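Local coordinates for protein acetyltransferase (Vibrio fischeri, PDB 3JVN) that probably transfers an acyl group, likely acetyl from acetyl-CoA, to a substrate not yet identified, as a member of the GNAT acetyltransferase family, at residues A[16-28]-A[91-103]. Residues are numbered along the deposited sequence; the frame is centred on the assembly and turned at random.
Sequences LNSLMYKLHDEHH and IDELYIEKEYRRE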
loop_
_atom_site.group_PDB
_atom_site.type_symbol
_atom_site.label_atom_id
_atom_site.label_comp_id
_atom_site.label_asym_id
_atom_site.label_seq_id
_atom_site.Cartn_x
_atom_site.Cartn_y
_atom_site.Cartn_z
ATOM N N LEU A 16 8.513 -28.418 2.721
ATOM C CA LEU A 16 8.441 -27.112 2.103
ATOM C C LEU A 16 9.538 -26.864 1.069
ATOM O O LEU A 16 9.259 -26.295 0.020
ATOM C CB LEU A 16 8.408 -26.037 3.199
ATOM C CG LEU A 16 7.150 -26.201 4.080
ATOM C CD1 LEU A 16 7.068 -25.115 5.143
ATOM C CD2 LEU A 16 5.904 -26.151 3.186
ATOM N N ASN A 17 10.772 -27.291 1.342
ATOM C CA ASN A 17 11.860 -27.115 0.371
ATOM C C ASN A 17 11.452 -27.692 -0.987
ATOM O O ASN A 17 11.664 -27.066 -2.028
ATOM C CB ASN A 17 13.148 -27.797 0.843
ATOM C CG ASN A 17 13.880 -26.992 1.898
ATOM O OD1 ASN A 17 13.736 -25.772 1.968
ATOM N ND2 ASN A 17 14.686 -27.663 2.706
ATOM N N SER A 18 10.847 -28.878 -0.952
ATOM C CA SER A 18 10.377 -29.589 -2.140
ATOM C C SER A 18 9.198 -28.919 -2.834
ATOM O O SER A 18 9.193 -28.795 -4.047
ATOM C CB SER A 18 9.997 -31.024 -1.763
ATOM O OG SER A 18 9.340 -31.666 -2.832
ATOM N N LEU A 19 8.194 -28.506 -2.073
ATOM C CA LEU A 19 7.027 -27.847 -2.660
ATOM C C LEU A 19 7.411 -26.440 -3.118
ATOM O O LEU A 19 6.845 -25.911 -4.076
ATOM C CB LEU A 19 5.874 -27.763 -1.646
ATOM C CG LEU A 19 5.331 -29.067 -1.054
ATOM C CD1 LEU A 19 4.420 -28.771 0.137
ATOM C CD2 LEU A 19 4.594 -29.841 -2.113
HETATM N N MSE A 20 8.370 -25.833 -2.421
HETATM C CA MSE A 20 8.841 -24.497 -2.769
HETATM C C MSE A 20 9.583 -24.639 -4.096
HETATM O O MSE A 20 9.549 -23.744 -4.939
HETATM C CB MSE A 20 9.783 -23.967 -1.674
HETATM C CG MSE A 20 10.242 -22.508 -1.845
HETATM SE SE MSE A 20 8.851 -21.152 -1.544
HETATM C CE MSE A 20 8.428 -21.573 0.301
ATOM N N TYR A 21 10.238 -25.784 -4.275
ATOM C CA TYR A 21 10.982 -26.075 -5.496
ATOM C C TYR A 21 10.005 -26.370 -6.635
ATOM O O TYR A 21 10.180 -25.890 -7.757
ATOM C CB TYR A 21 11.896 -27.282 -5.282
ATOM C CG TYR A 21 12.574 -27.744 -6.541
ATOM C CD1 TYR A 21 13.614 -27.010 -7.106
ATOM C CD2 TYR A 21 12.148 -28.897 -7.201
ATOM C CE1 TYR A 21 14.210 -27.411 -8.296
ATOM C CE2 TYR A 21 12.737 -29.304 -8.393
ATOM C CZ TYR A 21 13.767 -28.559 -8.934
ATOM O OH TYR A 21 14.355 -28.957 -10.113
ATOM N N LYS A 22 8.980 -27.167 -6.344
ATOM C CA LYS A 22 7.978 -27.497 -7.349
ATOM C C LYS A 22 7.322 -26.205 -7.839
ATOM O O LYS A 22 7.110 -26.027 -9.042
ATOM C CB LYS A 22 6.909 -28.433 -6.768
ATOM C CG LYS A 22 7.328 -29.896 -6.609
ATOM C CD LYS A 22 6.158 -30.711 -6.054
ATOM C CE LYS A 22 6.343 -32.230 -6.180
ATOM N NZ LYS A 22 7.395 -32.802 -5.295
ATOM N N LEU A 23 7.009 -25.306 -6.903
ATOM C CA LEU A 23 6.382 -24.027 -7.239
ATOM C C LEU A 23 7.253 -23.248 -8.216
ATOM O O LEU A 23 6.825 -22.913 -9.328
ATOM C CB LEU A 23 6.162 -23.172 -5.982
ATOM C CG LEU A 23 5.582 -21.758 -6.218
ATOM C CD1 LEU A 23 4.255 -21.877 -6.962
ATOM C CD2 LEU A 23 5.372 -21.022 -4.893
ATOM N N HIS A 24 8.480 -22.963 -7.794
ATOM C CA HIS A 24 9.410 -22.216 -8.623
ATOM C C HIS A 24 9.694 -22.903 -9.941
ATOM O O HIS A 24 9.905 -22.238 -10.956
ATOM C CB HIS A 24 10.713 -21.999 -7.868
ATOM C CG HIS A 24 10.559 -21.126 -6.661
ATOM N ND1 HIS A 24 11.472 -21.113 -5.627
ATOM C CD2 HIS A 24 9.598 -20.238 -6.326
ATOM C CE1 HIS A 24 11.075 -20.255 -4.706
ATOM N NE2 HIS A 24 9.940 -19.709 -5.105
ATOM N N ASP A 25 9.690 -24.230 -9.938
ATOM C CA ASP A 25 9.960 -24.971 -11.163
ATOM C C ASP A 25 8.902 -24.699 -12.223
ATOM O O ASP A 25 9.225 -24.323 -13.351
ATOM C CB ASP A 25 10.010 -26.470 -10.885
ATOM C CG ASP A 25 10.514 -27.255 -12.077
ATOM O OD1 ASP A 25 11.721 -27.170 -12.363
ATOM O OD2 ASP A 25 9.714 -27.938 -12.741
ATOM N N GLU A 26 7.642 -24.899 -11.851
ATOM C CA GLU A 26 6.528 -24.674 -12.758
ATOM C C GLU A 26 6.501 -23.212 -13.212
ATOM O O GLU A 26 6.040 -22.906 -14.308
ATOM C CB GLU A 26 5.207 -25.045 -12.066
ATOM C CG GLU A 26 5.189 -26.462 -11.479
ATOM C CD GLU A 26 3.976 -26.744 -10.595
ATOM O OE1 GLU A 26 3.949 -27.815 -9.939
ATOM O OE2 GLU A 26 3.051 -25.900 -10.550
ATOM N N HIS A 27 7.001 -22.315 -12.368
ATOM C CA HIS A 27 7.040 -20.895 -12.696
ATOM C C HIS A 27 7.907 -20.665 -13.928
ATOM O O HIS A 27 7.507 -19.979 -14.866
ATOM C CB HIS A 27 7.582 -20.095 -11.501
ATOM C CG HIS A 27 6.513 -19.517 -10.618
ATOM N ND1 HIS A 27 5.236 -20.039 -10.551
ATOM C CD2 HIS A 27 6.535 -18.468 -9.765
ATOM C CE1 HIS A 27 4.520 -19.332 -9.696
ATOM N NE2 HIS A 27 5.281 -18.372 -9.204
ATOM N N HIS A 28 9.092 -21.266 -13.917
ATOM C CA HIS A 28 10.057 -21.158 -15.011
ATOM C C HIS A 28 9.601 -21.917 -16.259
ATOM O O HIS A 28 10.238 -21.838 -17.308
ATOM C CB HIS A 28 11.404 -21.718 -14.553
ATOM C CG HIS A 28 12.548 -21.340 -15.437
ATOM N ND1 HIS A 28 13.021 -20.049 -15.522
ATOM C CD2 HIS A 28 13.294 -22.074 -16.296
ATOM C CE1 HIS A 28 14.009 -20.003 -16.398
ATOM N NE2 HIS A 28 14.194 -21.218 -16.883
ATOM N N ILE A 91 0.699 -11.121 0.568
ATOM C CA ILE A 91 0.587 -12.559 0.366
ATOM C C ILE A 91 1.622 -12.807 -0.720
ATOM O O ILE A 91 1.522 -12.271 -1.827
ATOM C CB ILE A 91 -0.836 -12.970 -0.106
ATOM C CG1 ILE A 91 -1.818 -12.810 1.055
ATOM C CG2 ILE A 91 -0.849 -14.415 -0.561
ATOM C CD1 ILE A 91 -3.269 -12.934 0.677
ATOM N N ASP A 92 2.632 -13.602 -0.382
ATOM C CA ASP A 92 3.719 -13.874 -1.303
ATOM C C ASP A 92 3.536 -15.066 -2.256
ATOM O O ASP A 92 3.359 -14.882 -3.460
ATOM C CB ASP A 92 5.013 -14.025 -0.492
ATOM C CG ASP A 92 5.318 -12.793 0.343
ATOM O OD1 ASP A 92 5.556 -12.926 1.570
ATOM O OD2 ASP A 92 5.327 -11.682 -0.237
ATOM N N GLU A 93 3.574 -16.275 -1.706
ATOM C CA GLU A 93 3.456 -17.493 -2.497
ATOM C C GLU A 93 2.343 -18.433 -2.077
ATOM O O GLU A 93 1.892 -18.428 -0.930
ATOM C CB GLU A 93 4.770 -18.260 -2.443
ATOM C CG GLU A 93 5.941 -17.478 -2.931
ATOM C CD GLU A 93 7.183 -17.814 -2.159
ATOM O OE1 GLU A 93 7.231 -17.518 -0.936
ATOM O OE2 GLU A 93 8.112 -18.375 -2.784
ATOM N N LEU A 94 1.931 -19.272 -3.016
ATOM C CA LEU A 94 0.875 -20.230 -2.752
ATOM C C LEU A 94 1.044 -21.377 -3.742
ATOM O O LEU A 94 1.112 -21.150 -4.947
ATOM C CB LEU A 94 -0.488 -19.550 -2.928
ATOM C CG LEU A 94 -1.707 -20.193 -2.250
ATOM C CD1 LEU A 94 -2.954 -19.353 -2.523
ATOM C CD2 LEU A 94 -1.906 -21.608 -2.770
ATOM N N TYR A 95 1.120 -22.608 -3.240
ATOM C CA TYR A 95 1.289 -23.760 -4.119
ATOM C C TYR A 95 0.423 -24.948 -3.751
ATOM O O TYR A 95 0.222 -25.237 -2.571
ATOM C CB TYR A 95 2.760 -24.199 -4.153
ATOM C CG TYR A 95 2.996 -25.451 -4.976
ATOM C CD1 TYR A 95 2.990 -26.717 -4.382
ATOM C CD2 TYR A 95 3.186 -25.375 -6.354
ATOM C CE1 TYR A 95 3.169 -27.869 -5.143
ATOM C CE2 TYR A 95 3.364 -26.525 -7.122
ATOM C CZ TYR A 95 3.355 -27.766 -6.513
ATOM O OH TYR A 95 3.531 -28.902 -7.272
ATOM N N ILE A 96 -0.087 -25.634 -4.773
ATOM C CA ILE A 96 -0.917 -26.817 -4.571
ATOM C C ILE A 96 -0.453 -27.929 -5.504
ATOM O O ILE A 96 -0.150 -27.690 -6.671
ATOM C CB ILE A 96 -2.420 -26.552 -4.869
ATOM C CG1 ILE A 96 -2.875 -25.235 -4.232
ATOM C CG2 ILE A 96 -3.260 -27.698 -4.318
ATOM C CD1 ILE A 96 -2.769 -24.038 -5.172
ATOM N N GLU A 97 -0.383 -29.148 -4.984
ATOM C CA GLU A 97 0.033 -30.282 -5.791
ATOM C C GLU A 97 -0.907 -30.363 -6.973
ATOM O O GLU A 97 -2.119 -30.202 -6.811
ATOM C CB GLU A 97 -0.057 -31.561 -4.977
ATOM C CG GLU A 97 0.897 -31.595 -3.803
ATOM C CD GLU A 97 2.333 -31.806 -4.233
ATOM O OE1 GLU A 97 3.170 -32.129 -3.361
ATOM O OE2 GLU A 97 2.629 -31.639 -5.439
ATOM N N LYS A 98 -0.345 -30.611 -8.156
ATOM C CA LYS A 98 -1.127 -30.699 -9.391
ATOM C C LYS A 98 -2.221 -31.760 -9.256
ATOM O O LYS A 98 -3.218 -31.744 -9.978
ATOM C CB LYS A 98 -0.202 -31.016 -10.583
ATOM C CG LYS A 98 0.887 -29.944 -10.833
ATOM C CD LYS A 98 1.488 -29.979 -12.259
ATOM C CE LYS A 98 0.438 -29.618 -13.337
ATOM N NZ LYS A 98 0.913 -29.605 -14.778
ATOM N N GLU A 99 -2.044 -32.659 -8.296
ATOM C CA GLU A 99 -3.005 -33.725 -8.057
ATOM C C GLU A 99 -4.146 -33.276 -7.138
ATOM O O GLU A 99 -5.175 -33.948 -7.041
ATOM C CB GLU A 99 -2.281 -34.918 -7.441
ATOM C CG GLU A 99 -3.133 -36.156 -7.288
ATOM C CD GLU A 99 -2.543 -37.128 -6.301
ATOM O OE1 GLU A 99 -1.387 -37.552 -6.514
ATOM O OE2 GLU A 99 -3.231 -37.457 -5.311
ATOM N N TYR A 100 -3.967 -32.140 -6.470
ATOM C CA TYR A 100 -4.988 -31.640 -5.555
ATOM C C TYR A 100 -5.625 -30.298 -5.920
ATOM O O TYR A 100 -6.383 -29.727 -5.126
ATOM C CB TYR A 100 -4.408 -31.570 -4.143
ATOM C CG TYR A 100 -4.248 -32.927 -3.500
ATOM C CD1 TYR A 100 -5.223 -33.430 -2.640
ATOM C CD2 TYR A 100 -3.135 -33.724 -3.773
ATOM C CE1 TYR A 100 -5.094 -34.694 -2.067
ATOM C CE2 TYR A 100 -2.997 -34.991 -3.207
ATOM C CZ TYR A 100 -3.984 -35.466 -2.355
ATOM O OH TYR A 100 -3.860 -36.715 -1.794
ATOM N N ARG A 101 -5.326 -29.789 -7.110
ATOM C CA ARG A 101 -5.914 -28.524 -7.537
ATOM C C ARG A 101 -7.383 -28.750 -7.894
ATOM O O ARG A 101 -7.845 -29.891 -7.945
ATOM C CB ARG A 101 -5.153 -27.951 -8.738
ATOM C CG ARG A 101 -4.044 -26.994 -8.343
ATOM C CD ARG A 101 -2.655 -27.596 -8.484
ATOM N NE ARG A 101 -2.095 -27.406 -9.817
ATOM C CZ ARG A 101 -0.790 -27.380 -10.072
ATOM N NH1 ARG A 101 0.078 -27.531 -9.082
ATOM N NH2 ARG A 101 -0.345 -27.200 -11.311
ATOM N N ARG A 102 -8.117 -27.666 -8.134
ATOM C CA ARG A 102 -9.534 -27.777 -8.473
ATOM C C ARG A 102 -10.292 -28.482 -7.348
ATOM O O ARG A 102 -11.230 -29.240 -7.597
ATOM C CB ARG A 102 -9.709 -28.569 -9.775
ATOM C CG ARG A 102 -9.693 -27.734 -11.046
ATOM C CD ARG A 102 -11.094 -27.236 -11.388
ATOM N NE ARG A 102 -11.694 -26.474 -10.294
ATOM C CZ ARG A 102 -12.923 -25.964 -10.314
ATOM N NH1 ARG A 102 -13.704 -26.131 -11.375
ATOM N NH2 ARG A 102 -13.370 -25.285 -9.267
ATOM N N GLU A 103 -9.885 -28.230 -6.107
ATOM C CA GLU A 103 -10.536 -28.861 -4.963
ATOM C C GLU A 103 -10.826 -27.865 -3.837
ATOM O O GLU A 103 -11.223 -28.255 -2.737
ATOM C CB GLU A 103 -9.662 -30.012 -4.456
ATOM C CG GLU A 103 -10.310 -30.914 -3.416
ATOM C CD GLU A 103 -9.613 -32.255 -3.321
ATOM O OE1 GLU A 103 -10.022 -33.091 -2.485
ATOM O OE2 GLU A 103 -8.653 -32.473 -4.095
#
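The hydroxyl of Y95 donates a hydrogen bond of 2.9 Å from OH to OE1 of E26, reaching this oxygen on its syn side, 28° out of the carboxylate plane. E26, extended beyond CG, brings its carboxylate to the edge of the phenol ring. OE2 of the same group faces NH1 of R101 in a long salt bridge of 3.7 Å. The Y95 ring lies against the helix: L19 O sits over one face, and CD1 of L23 lies 3.7 Å from CD2 of Y95. With CG anti to the backbone N, Y95 runs its ring across the helix, against L19 and L23, so that the hydroxyl ends at E26 and K22, the latter laying CB and CD beside it. At the other end of the contact, H24 NE2 donates to E93 OE2 (3.2 Å), the imidazole and carboxylate planes only 18° apart; the side chain of M20, a selenomethionine, curls its SE toward the same oxygen. Between these polar ends, L23 CD2 packs on E93 CB. Helix 16-28 lies across strand 91-96 at 96°, placing helix 13-30 on one face of the GNAT sheet, while L94 points to the other face and meets helix 105-118. E93 belongs to a classic beta bulge with D92, both opposite T72. E26 thus shares its two oxygens between the Y95 hydroxyl and, at long range, R101, while E93 is held by H24.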